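Local coordinates for superoxide dismutase (Leishmania major, PDB 4F2N), which is an iron superoxide dismutase that catalyses the disproportionation of superoxide to oxygen and hydrogen peroxide at a single protein-bound iron, at residues B[145-150]-B[155-160]; B[188-193]-B[210-215]; B[192-197]-B[203-208]. One frame throughout, in Å; residues are numbered along the deposited sequence. Where two conformers were deposited one is given.

Interaction 1: B[145-150]-B[155-160]; sequences QQAGVN and GWTWLC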
loop_
_atom_site.group_PDB
_atom_site.type_symbol
_atom_site.label_atom_id
_atom_site.label_comp_id
_atom_site.label_asym_id
_atom_site.label_seq_id
_atom_site.Cartn_x
_atom_site.Cartn_y
_atom_site.Cartn_z
ATOM N N GLN B 145 -13.285 -7.810 -9.838
ATOM C CA GLN B 145 -12.239 -8.551 -9.123
ATOM C C GLN B 145 -10.874 -8.426 -9.767
ATOM O O GLN B 145 -9.868 -8.314 -9.062
ATOM C CB GLN B 145 -12.596 -10.028 -9.039
ATOM C CG GLN B 145 -13.739 -10.301 -8.083
ATOM C CD GLN B 145 -14.361 -11.660 -8.336
ATOM O OE1 GLN B 145 -15.564 -11.817 -8.232
ATOM N NE2 GLN B 145 -13.544 -12.628 -8.723
ATOM N N GLN B 146 -10.844 -8.471 -11.103
ATOM C CA GLN B 146 -9.606 -8.370 -11.866
ATOM C C GLN B 146 -8.946 -7.003 -11.680
ATOM O O GLN B 146 -7.737 -6.902 -11.482
ATOM C CB GLN B 146 -9.884 -8.666 -13.344
ATOM C CG GLN B 146 -8.771 -8.278 -14.307
ATOM C CD GLN B 146 -9.075 -8.716 -15.715
ATOM O OE1 GLN B 146 -9.900 -9.613 -15.927
ATOM N NE2 GLN B 146 -8.430 -8.079 -16.690
ATOM N N ALA B 147 -9.747 -5.944 -11.742
ATOM C CA ALA B 147 -9.188 -4.596 -11.534
ATOM C C ALA B 147 -8.616 -4.457 -10.103
ATOM O O ALA B 147 -7.550 -3.856 -9.903
ATOM C CB ALA B 147 -10.228 -3.501 -11.826
ATOM N N GLY B 148 -9.322 -5.010 -9.117
ATOM C CA GLY B 148 -8.813 -4.961 -7.733
ATOM C C GLY B 148 -7.511 -5.746 -7.556
ATOM O O GLY B 148 -6.593 -5.294 -6.874
ATOM N N VAL B 149 -7.445 -6.930 -8.155
ATOM C CA VAL B 149 -6.238 -7.765 -8.087
ATOM C C VAL B 149 -5.041 -7.028 -8.710
ATOM O O VAL B 149 -3.932 -7.046 -8.165
ATOM C CB VAL B 149 -6.460 -9.095 -8.816
ATOM C CG1 VAL B 149 -5.130 -9.798 -9.106
ATOM C CG2 VAL B 149 -7.340 -9.988 -7.943
ATOM N N ASN B 150 -5.299 -6.382 -9.840
ATOM C CA ASN B 150 -4.264 -5.722 -10.614
ATOM C C ASN B 150 -3.878 -4.337 -10.117
ATOM O O ASN B 150 -2.995 -3.724 -10.678
ATOM C CB ASN B 150 -4.711 -5.608 -12.067
ATOM C CG ASN B 150 -4.745 -6.938 -12.775
ATOM O OD1 ASN B 150 -4.102 -7.902 -12.373
ATOM N ND2 ASN B 150 -5.466 -6.976 -13.874
ATOM N N GLY B 155 -4.751 0.772 -2.552
ATOM C CA GLY B 155 -5.757 1.666 -3.163
ATOM C C GLY B 155 -7.157 1.118 -3.050
ATOM O O GLY B 155 -7.444 0.309 -2.165
ATOM N N TRP B 156 -7.989 1.510 -4.009
ATOM C CA TRP B 156 -9.432 1.281 -4.000
ATOM C C TRP B 156 -9.870 0.931 -5.395
ATOM O O TRP B 156 -9.340 1.482 -6.403
ATOM C CB TRP B 156 -10.161 2.581 -3.542
ATOM C CG TRP B 156 -9.768 3.003 -2.146
ATOM C CD1 TRP B 156 -8.662 3.780 -1.767
ATOM C CD2 TRP B 156 -10.470 2.690 -0.888
ATOM N NE1 TRP B 156 -8.628 3.950 -0.402
ATOM C CE2 TRP B 156 -9.675 3.296 0.186
ATOM C CE3 TRP B 156 -11.629 1.979 -0.561
ATOM C CZ2 TRP B 156 -10.051 3.219 1.502
ATOM C CZ3 TRP B 156 -12.002 1.885 0.806
ATOM C CH2 TRP B 156 -11.231 2.492 1.803
ATOM N N THR B 157 -10.854 0.052 -5.476
ATOM C CA THR B 157 -11.506 -0.252 -6.739
ATOM C C THR B 157 -12.988 0.157 -6.616
ATOM O O THR B 157 -13.649 -0.134 -5.603
ATOM C CB THR B 157 -11.379 -1.746 -7.069
ATOM O OG1 THR B 157 -9.987 -2.045 -7.182
ATOM C CG2 THR B 157 -12.049 -2.082 -8.404
ATOM N N TRP B 158 -13.497 0.793 -7.660
ATOM C CA TRP B 158 -14.776 1.497 -7.588
ATOM C C TRP B 158 -15.684 1.102 -8.695
ATOM O O TRP B 158 -15.235 0.858 -9.823
ATOM C CB TRP B 158 -14.510 2.992 -7.803
ATOM C CG TRP B 158 -13.563 3.609 -6.807
ATOM C CD1 TRP B 158 -12.167 3.718 -6.900
ATOM C CD2 TRP B 158 -13.915 4.269 -5.543
ATOM N NE1 TRP B 158 -11.662 4.360 -5.806
ATOM C CE2 TRP B 158 -12.640 4.710 -4.945
ATOM C CE3 TRP B 158 -15.117 4.524 -4.864
ATOM C CZ2 TRP B 158 -12.583 5.391 -3.724
ATOM C CZ3 TRP B 158 -15.057 5.196 -3.618
ATOM C CH2 TRP B 158 -13.803 5.638 -3.073
ATOM N N LEU B 159 -16.976 1.094 -8.406
ATOM C CA LEU B 159 -18.013 1.160 -9.453
ATOM C C LEU B 159 -18.622 2.557 -9.363
ATOM O O LEU B 159 -19.100 2.969 -8.299
ATOM C CB LEU B 159 -19.095 0.081 -9.233
ATOM C CG LEU B 159 -20.277 0.031 -10.226
ATOM C CD1 LEU B 159 -19.810 -0.307 -11.635
ATOM C CD2 LEU B 159 -21.270 -1.026 -9.742
ATOM N N CYS B 160 -18.568 3.291 -10.463
ATOM C CA CYS B 160 -19.065 4.660 -10.518
ATOM C C CYS B 160 -20.075 4.876 -11.625
ATOM O O CYS B 160 -20.096 4.154 -12.643
ATOM C CB CYS B 160 -17.929 5.682 -10.717
ATOM S SG CYS B 160 -16.650 5.687 -9.446
#
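T157 reaches from its strand onto the backbone of G148, and almost everything in this contact passes through that one threonine. Start at CB: it lies 4.2 Å from G148 CA, with the two CA atoms of these residues 5.5 Å apart. From there the side chain forks. The hydroxyl branch is the tighter one, with T157 OG1 resting 3.2 Å from G148 CA. It is also 3.6 Å from G148 N, but no hydrogen bond is made there, so the oxygen sits against the helix backbone as a packing atom; its polar partner, through a weak hydrogen bond, is the hydroxyl of S172 on the neighbouring strand 168-174. The methyl branch, CG2, turns toward the preceding helical residue and meets A147 CB at 4.1 Å. The first torsion sets this division of labour: at chi1 -61° OG1 is anti to the carbonyl carbon, while CG2 is anti to the backbone N. With no side chain on G148, the helix can bring bare backbone this close to the strand. A147 CB points at the strand too, and also touches I170 and S172, so the last turn of the helix rests on two adjoining strands. W156 and W158 lie on the other face of the strand, W156 set edge-to-face against H108 of the iron site. The side chain of T157 lies about 12 Å from the iron, and its backbone pairs with A190 on the third strand. Helix 137-149, a short connection and strand 155-161, the middle strand of a three-stranded antiparallel sheet with a helix against one face, belong to the C-terminal alpha/beta domain of the iron/manganese superoxide dismutases.

Interaction 2: B[188-193]-B[210-215]; sequences FTADVW and KELWQI. With FE2 (Fe (II) ion), chain N.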
loop_
_atom_site.group_PDB
_atom_site.type_symbol
_atom_site.label_atom_id
_atom_site.label_comp_id
_atom_site.label_asym_id
_atom_site.label_seq_id
_atom_site.Cartn_x
_atom_site.Cartn_y
_atom_site.Cartn_z
ATOM N N PHE B 188 -20.200 2.070 -5.371
ATOM C CA PHE B 188 -19.643 0.911 -4.652
ATOM C C PHE B 188 -18.121 0.993 -4.642
ATOM O O PHE B 188 -17.517 1.509 -5.606
ATOM C CB PHE B 188 -20.073 -0.397 -5.308
ATOM C CG PHE B 188 -19.488 -1.614 -4.617
ATOM C CD1 PHE B 188 -19.848 -1.903 -3.295
ATOM C CD2 PHE B 188 -18.520 -2.410 -5.242
ATOM C CE1 PHE B 188 -19.290 -2.979 -2.615
ATOM C CE2 PHE B 188 -17.977 -3.517 -4.576
ATOM C CZ PHE B 188 -18.360 -3.790 -3.255
ATOM N N THR B 189 -17.503 0.562 -3.552
ATOM C CA THR B 189 -16.033 0.476 -3.489
ATOM C C THR B 189 -15.552 -0.772 -2.762
ATOM O O THR B 189 -16.260 -1.301 -1.892
ATOM C CB THR B 189 -15.389 1.746 -2.847
ATOM O OG1 THR B 189 -13.997 1.791 -3.189
ATOM C CG2 THR B 189 -15.473 1.730 -1.319
ATOM N N ALA B 190 -14.347 -1.232 -3.105
ATOM C CA ALA B 190 -13.647 -2.261 -2.319
ATOM C C ALA B 190 -12.292 -1.688 -1.972
ATOM O O ALA B 190 -11.549 -1.212 -2.854
ATOM C CB ALA B 190 -13.481 -3.546 -3.126
ATOM N N ASP B 191 -11.976 -1.690 -0.687
ATOM C CA ASP B 191 -10.642 -1.272 -0.220
ATOM C C ASP B 191 -9.652 -2.385 -0.582
ATOM O O ASP B 191 -9.881 -3.549 -0.211
ATOM C CB ASP B 191 -10.709 -1.137 1.318
ATOM C CG ASP B 191 -9.478 -0.494 1.926
ATOM O OD1 ASP B 191 -8.515 -0.166 1.188
ATOM O OD2 ASP B 191 -9.484 -0.270 3.178
ATOM N N VAL B 192 -8.592 -2.067 -1.328
ATOM C CA VAL B 192 -7.553 -3.071 -1.566
ATOM C C VAL B 192 -6.185 -2.641 -1.024
ATOM O O VAL B 192 -5.144 -3.177 -1.417
ATOM C CB VAL B 192 -7.471 -3.555 -3.028
ATOM C CG1 VAL B 192 -8.751 -4.271 -3.440
ATOM C CG2 VAL B 192 -7.265 -2.363 -3.943
ATOM N N TRP B 193 -6.168 -1.694 -0.077
ATOM C CA TRP B 193 -5.010 -1.621 0.832
ATOM C C TRP B 193 -4.864 -2.961 1.468
ATOM O O TRP B 193 -5.888 -3.603 1.806
ATOM C CB TRP B 193 -5.255 -0.582 1.921
ATOM C CG TRP B 193 -5.048 0.860 1.463
ATOM C CD1 TRP B 193 -5.756 1.560 0.497
ATOM C CD2 TRP B 193 -4.141 1.817 2.064
ATOM N NE1 TRP B 193 -5.312 2.874 0.406
ATOM C CE2 TRP B 193 -4.329 3.090 1.337
ATOM C CE3 TRP B 193 -3.178 1.750 3.094
ATOM C CZ2 TRP B 193 -3.577 4.230 1.641
ATOM C CZ3 TRP B 193 -2.429 2.913 3.392
ATOM C CH2 TRP B 193 -2.634 4.123 2.684
ATOM N N LYS B 210 -13.222 -12.055 -4.276
ATOM C CA LYS B 210 -14.263 -13.004 -4.660
ATOM C C LYS B 210 -15.262 -13.192 -3.500
ATOM O O LYS B 210 -16.476 -13.290 -3.721
ATOM C CB LYS B 210 -13.656 -14.356 -5.087
ATOM N N GLU B 211 -14.770 -13.247 -2.264
ATOM C CA GLU B 211 -15.677 -13.521 -1.147
ATOM C C GLU B 211 -16.453 -12.272 -0.727
ATOM O O GLU B 211 -17.551 -12.378 -0.196
ATOM C CB GLU B 211 -14.927 -14.170 0.027
ATOM C CG GLU B 211 -14.404 -15.562 -0.322
ATOM C CD GLU B 211 -13.745 -16.296 0.837
ATOM O OE1 GLU B 211 -14.017 -15.953 2.014
ATOM O OE2 GLU B 211 -12.950 -17.244 0.568
ATOM N N LEU B 212 -15.889 -11.093 -0.998
ATOM C CA LEU B 212 -16.473 -9.820 -0.580
ATOM C C LEU B 212 -17.933 -9.647 -1.008
ATOM O O LEU B 212 -18.721 -9.027 -0.287
ATOM C CB LEU B 212 -15.637 -8.648 -1.121
ATOM C CG LEU B 212 -15.957 -7.247 -0.579
ATOM C CD1 LEU B 212 -15.818 -7.112 0.936
ATOM C CD2 LEU B 212 -15.061 -6.223 -1.272
ATOM N N TRP B 213 -18.294 -10.222 -2.161
ATOM C CA TRP B 213 -19.655 -10.084 -2.674
ATOM C C TRP B 213 -20.687 -10.552 -1.679
ATOM O O TRP B 213 -21.789 -10.031 -1.663
ATOM C CB TRP B 213 -19.838 -10.830 -4.005
ATOM C CG TRP B 213 -18.884 -10.387 -5.086
ATOM C CD1 TRP B 213 -17.950 -11.160 -5.769
ATOM C CD2 TRP B 213 -18.737 -9.028 -5.639
ATOM N NE1 TRP B 213 -17.247 -10.387 -6.681
ATOM C CE2 TRP B 213 -17.696 -9.114 -6.671
ATOM C CE3 TRP B 213 -19.374 -7.807 -5.419
ATOM C CZ2 TRP B 213 -17.284 -7.995 -7.407
ATOM C CZ3 TRP B 213 -18.951 -6.684 -6.178
ATOM C CH2 TRP B 213 -17.940 -6.790 -7.148
ATOM N N GLN B 214 -20.330 -11.540 -0.850
ATOM C CA GLN B 214 -21.258 -12.097 0.145
ATOM C C GLN B 214 -21.670 -11.099 1.213
ATOM O O GLN B 214 -22.652 -11.319 1.901
ATOM C CB GLN B 214 -20.680 -13.358 0.802
ATOM C CG GLN B 214 -20.308 -14.433 -0.202
ATOM C CD GLN B 214 -19.545 -15.564 0.443
ATOM O OE1 GLN B 214 -19.881 -15.989 1.538
ATOM N NE2 GLN B 214 -18.506 -16.056 -0.232
ATOM N N ILE B 215 -20.932 -9.998 1.358
ATOM C CA ILE B 215 -21.308 -9.007 2.372
ATOM C C ILE B 215 -21.622 -7.615 1.788
ATOM O O ILE B 215 -21.739 -6.648 2.541
ATOM C CB ILE B 215 -20.261 -8.855 3.511
ATOM C CG1 ILE B 215 -18.867 -8.474 2.951
ATOM C CG2 ILE B 215 -20.213 -10.092 4.398
ATOM C CD1 ILE B 215 -17.924 -7.963 4.024
HETATM FE FE FE2 N . -8.619 0.692 4.612
HETATM O O HOH W 1 -7.513 1.934 3.084
#
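F188 and W213 meet as two rings that are nearly parallel yet hardly overlap: the planes differ by 30°, and the centroid of the phenylalanine is 5.8 Å from that of the six-membered indole ring. Only their rims touch, F188 CE2 lying 3.7 Å from W213 CZ3, in an oblique approach. The strand residue sends its ring over to W213 in the 3-10 turn that follows helix 205-212, with CG anti to the backbone N (chi1 178°). F144 of helix 137-149 packs against both rings, and Q145 OE1 accepts a hydrogen bond from W213 NE1. Two residues further along the strand, A190 CB nestles against one leucine methyl, L212 CD2, at 3.6 Å. D191 then directs its carboxylate away from the helix to the iron, binding through OD2 at 1.9 Å; H58, H108, H195 and a water complete the site. The other carboxylate oxygen, D191 OD1, accepts from W193 N at 3.1 Å in an Asx turn, the N-H coming from 45° out of the carboxylate plane, and takes a weak hydrogen bond from the iron-bound water. Between 188-193 and 210-215, then, the touching is wholly apolar, with no hydrogen bond across it, while both oxygens of the metal-bound carboxylate are engaged on the far side, which should restrict rotation of that ligand.

Interaction 3: B[192-197]-B[203-208]; sequences VWEHAY and NRRADY. With FE2 (Fe (II) ion), chain N.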
loop_
_atom_site.group_PDB
_atom_site.type_symbol
_atom_site.label_atom_id
_atom_site.label_comp_id
_atom_site.label_asym_id
_atom_site.label_seq_id
_atom_site.Cartn_x
_atom_site.Cartn_y
_atom_site.Cartn_z
ATOM N N VAL B 192 -8.592 -2.067 -1.328
ATOM C CA VAL B 192 -7.553 -3.071 -1.566
ATOM C C VAL B 192 -6.185 -2.641 -1.024
ATOM O O VAL B 192 -5.144 -3.177 -1.417
ATOM C CB VAL B 192 -7.471 -3.555 -3.028
ATOM C CG1 VAL B 192 -8.751 -4.271 -3.440
ATOM C CG2 VAL B 192 -7.265 -2.363 -3.943
ATOM N N TRP B 193 -6.168 -1.694 -0.077
ATOM C CA TRP B 193 -5.010 -1.621 0.832
ATOM C C TRP B 193 -4.864 -2.961 1.468
ATOM O O TRP B 193 -5.888 -3.603 1.806
ATOM C CB TRP B 193 -5.255 -0.582 1.921
ATOM C CG TRP B 193 -5.048 0.860 1.463
ATOM C CD1 TRP B 193 -5.756 1.560 0.497
ATOM C CD2 TRP B 193 -4.141 1.817 2.064
ATOM N NE1 TRP B 193 -5.312 2.874 0.406
ATOM C CE2 TRP B 193 -4.329 3.090 1.337
ATOM C CE3 TRP B 193 -3.178 1.750 3.094
ATOM C CZ2 TRP B 193 -3.577 4.230 1.641
ATOM C CZ3 TRP B 193 -2.429 2.913 3.392
ATOM C CH2 TRP B 193 -2.634 4.123 2.684
ATOM N N GLU B 194 -3.621 -3.400 1.703
ATOM C CA GLU B 194 -3.396 -4.751 2.223
ATOM C C GLU B 194 -4.007 -4.935 3.599
ATOM O O GLU B 194 -4.450 -6.041 3.945
ATOM C CB GLU B 194 -1.902 -5.117 2.245
ATOM C CG GLU B 194 -1.317 -5.271 0.847
ATOM C CD GLU B 194 0.173 -5.619 0.847
ATOM O OE1 GLU B 194 0.978 -4.879 1.485
ATOM O OE2 GLU B 194 0.533 -6.617 0.154
ATOM N N HIS B 195 -4.056 -3.860 4.384
ATOM C CA HIS B 195 -4.709 -3.942 5.697
ATOM C C HIS B 195 -6.181 -4.281 5.626
ATOM O O HIS B 195 -6.738 -4.724 6.643
ATOM C CB HIS B 195 -4.488 -2.654 6.542
ATOM C CG HIS B 195 -5.268 -1.456 6.061
ATOM N ND1 HIS B 195 -4.660 -0.297 5.657
ATOM C CD2 HIS B 195 -6.661 -1.238 5.938
ATOM C CE1 HIS B 195 -5.611 0.611 5.289
ATOM N NE2 HIS B 195 -6.836 0.029 5.447
ATOM N N ALA B 196 -6.842 -4.092 4.472
ATOM C CA ALA B 196 -8.293 -4.380 4.420
ATOM C C ALA B 196 -8.536 -5.874 4.567
ATOM O O ALA B 196 -9.597 -6.307 5.080
ATOM C CB ALA B 196 -8.934 -3.851 3.134
ATOM N N TYR B 197 -7.569 -6.680 4.143
ATOM C CA TYR B 197 -7.805 -8.138 4.083
ATOM C C TYR B 197 -6.702 -8.973 4.687
ATOM O O TYR B 197 -6.838 -10.196 4.710
ATOM C CB TYR B 197 -7.999 -8.585 2.610
ATOM C CG TYR B 197 -6.821 -8.241 1.701
ATOM C CD1 TYR B 197 -5.727 -9.114 1.556
ATOM C CD2 TYR B 197 -6.791 -7.039 0.998
ATOM C CE1 TYR B 197 -4.640 -8.766 0.725
ATOM C CE2 TYR B 197 -5.733 -6.704 0.169
ATOM C CZ TYR B 197 -4.656 -7.561 0.054
ATOM O OH TYR B 197 -3.599 -7.236 -0.759
ATOM N N ASN B 203 -1.933 -12.827 2.036
ATOM C CA ASN B 203 -1.612 -12.384 0.688
ATOM C C ASN B 203 -2.727 -12.623 -0.320
ATOM O O ASN B 203 -2.601 -12.229 -1.465
ATOM C CB ASN B 203 -0.359 -13.116 0.178
ATOM C CG ASN B 203 -0.573 -14.610 0.096
ATOM O OD1 ASN B 203 -0.710 -15.242 1.107
ATOM N ND2 ASN B 203 -0.647 -15.162 -1.111
ATOM N N ARG B 204 -3.791 -13.321 0.084
ATOM C CA ARG B 204 -4.777 -13.810 -0.871
ATOM C C ARG B 204 -5.825 -12.745 -1.257
ATOM O O ARG B 204 -7.023 -12.916 -0.999
ATOM C CB ARG B 204 -5.427 -15.110 -0.332
ATOM C CG ARG B 204 -4.371 -16.177 -0.016
ATOM C CD ARG B 204 -4.959 -17.509 0.444
ATOM N NE ARG B 204 -5.936 -17.389 1.527
ATOM C CZ ARG B 204 -5.630 -17.325 2.823
ATOM N NH1 ARG B 204 -4.353 -17.355 3.218
ATOM N NH2 ARG B 204 -6.605 -17.266 3.741
ATOM N N ARG B 205 -5.364 -11.656 -1.906
ATOM C CA ARG B 205 -6.252 -10.561 -2.270
ATOM C C ARG B 205 -7.366 -11.034 -3.216
ATOM O O ARG B 205 -8.502 -10.572 -3.113
ATOM C CB ARG B 205 -5.465 -9.400 -2.913
ATOM C CG ARG B 205 -6.337 -8.170 -3.169
ATOM C CD ARG B 205 -5.691 -7.127 -4.056
ATOM N NE ARG B 205 -4.623 -6.377 -3.384
ATOM C CZ ARG B 205 -3.988 -5.327 -3.928
ATOM N NH1 ARG B 205 -4.342 -4.855 -5.122
ATOM N NH2 ARG B 205 -3.027 -4.683 -3.239
ATOM N N ALA B 206 -7.041 -11.952 -4.134
ATOM C CA ALA B 206 -8.031 -12.456 -5.104
ATOM C C ALA B 206 -9.195 -13.145 -4.406
ATOM O O ALA B 206 -10.367 -12.948 -4.767
ATOM C CB ALA B 206 -7.370 -13.396 -6.115
ATOM N N ASP B 207 -8.877 -13.977 -3.425
ATOM C CA ASP B 207 -9.917 -14.667 -2.650
ATOM C C ASP B 207 -10.776 -13.681 -1.853
ATOM O O ASP B 207 -11.984 -13.855 -1.745
ATOM C CB ASP B 207 -9.259 -15.634 -1.693
ATOM C CG ASP B 207 -8.615 -16.798 -2.406
ATOM O OD1 ASP B 207 -8.883 -16.995 -3.619
ATOM O OD2 ASP B 207 -7.865 -17.545 -1.746
ATOM N N TYR B 208 -10.134 -12.676 -1.260
ATOM C CA TYR B 208 -10.854 -11.623 -0.543
ATOM C C TYR B 208 -11.910 -10.955 -1.439
ATOM O O TYR B 208 -13.077 -10.880 -1.072
ATOM C CB TYR B 208 -9.848 -10.588 -0.005
ATOM C CG TYR B 208 -10.370 -9.166 0.224
ATOM C CD1 TYR B 208 -11.350 -8.888 1.215
ATOM C CD2 TYR B 208 -9.837 -8.096 -0.500
ATOM C CE1 TYR B 208 -11.808 -7.579 1.430
ATOM C CE2 TYR B 208 -10.268 -6.795 -0.286
ATOM C CZ TYR B 208 -11.229 -6.529 0.688
ATOM O OH TYR B 208 -11.654 -5.218 0.915
HETATM FE FE FE2 N . -8.619 0.692 4.612
HETATM O O HOH W 1 -7.513 1.934 3.084
#
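Y197 and Y208 share the centre of the contact, the CB of Y197 sitting over one face of the Y208 ring, 3.6 Å from its centroid. The rings themselves are slid apart, their planes 25° from each other. Y197 holds its CG between the backbone N and carbonyl carbon (chi1 58°), which raises its ring to R205: the CA of R205 lies over one face, toward the rim, in a CH-pi contact, 4.1 Å from the centroid, and E194 O lies over the centre of the opposite face. At the ring's end R205 NE donates to Y197 OH, 2.9 Å away, almost straight at 173° and in the guanidinium plane. V192 O stands over a face of that guanidinium, close to NH2 but not bonded to it. Further out, R205 NH1 binds the carbonyls of G148 and N151, and NH2 that of G153, so every nitrogen of the group has a partner. The hydroxyl of Y208 passes beside A196 CB to bond D191 O, tying the helix to the backbone of a metal ligand. H195 coordinates the iron through NE2 at 2.1 Å. Across the dimer interface E194 OE2 bonds H195 ND1 of the second subunit, and H195 N bonds E194 OE1 of the second subunit. The loop leaving strand 185-191 is thus packed against the start of helix 205-212, with the end of helix 137-149 reached through R205 and helix 96-113 touching Y208 through F111.

How the interactions relate
Coming from the N terminus, interaction 1 is met first: it closes a tight connection of four residues, 151-154, between helix 137-149 and strand 155-161, and is complete before the others begin. Interactions 2 and 3 start together near the end of strand 185-191, sharing V192 and W193. Interaction 3 closes the shorter excursion through helix 198-201, and interaction 2 spans it, returning at the far end of helix 205-212; the two are nested. G155 O pairs with V192 N, joining the strand of interaction 1 to both. Together the three bind the antiparallel sheet, helices 137-149 and 205-212, and the loop that supplies one of the iron ligands into one unit.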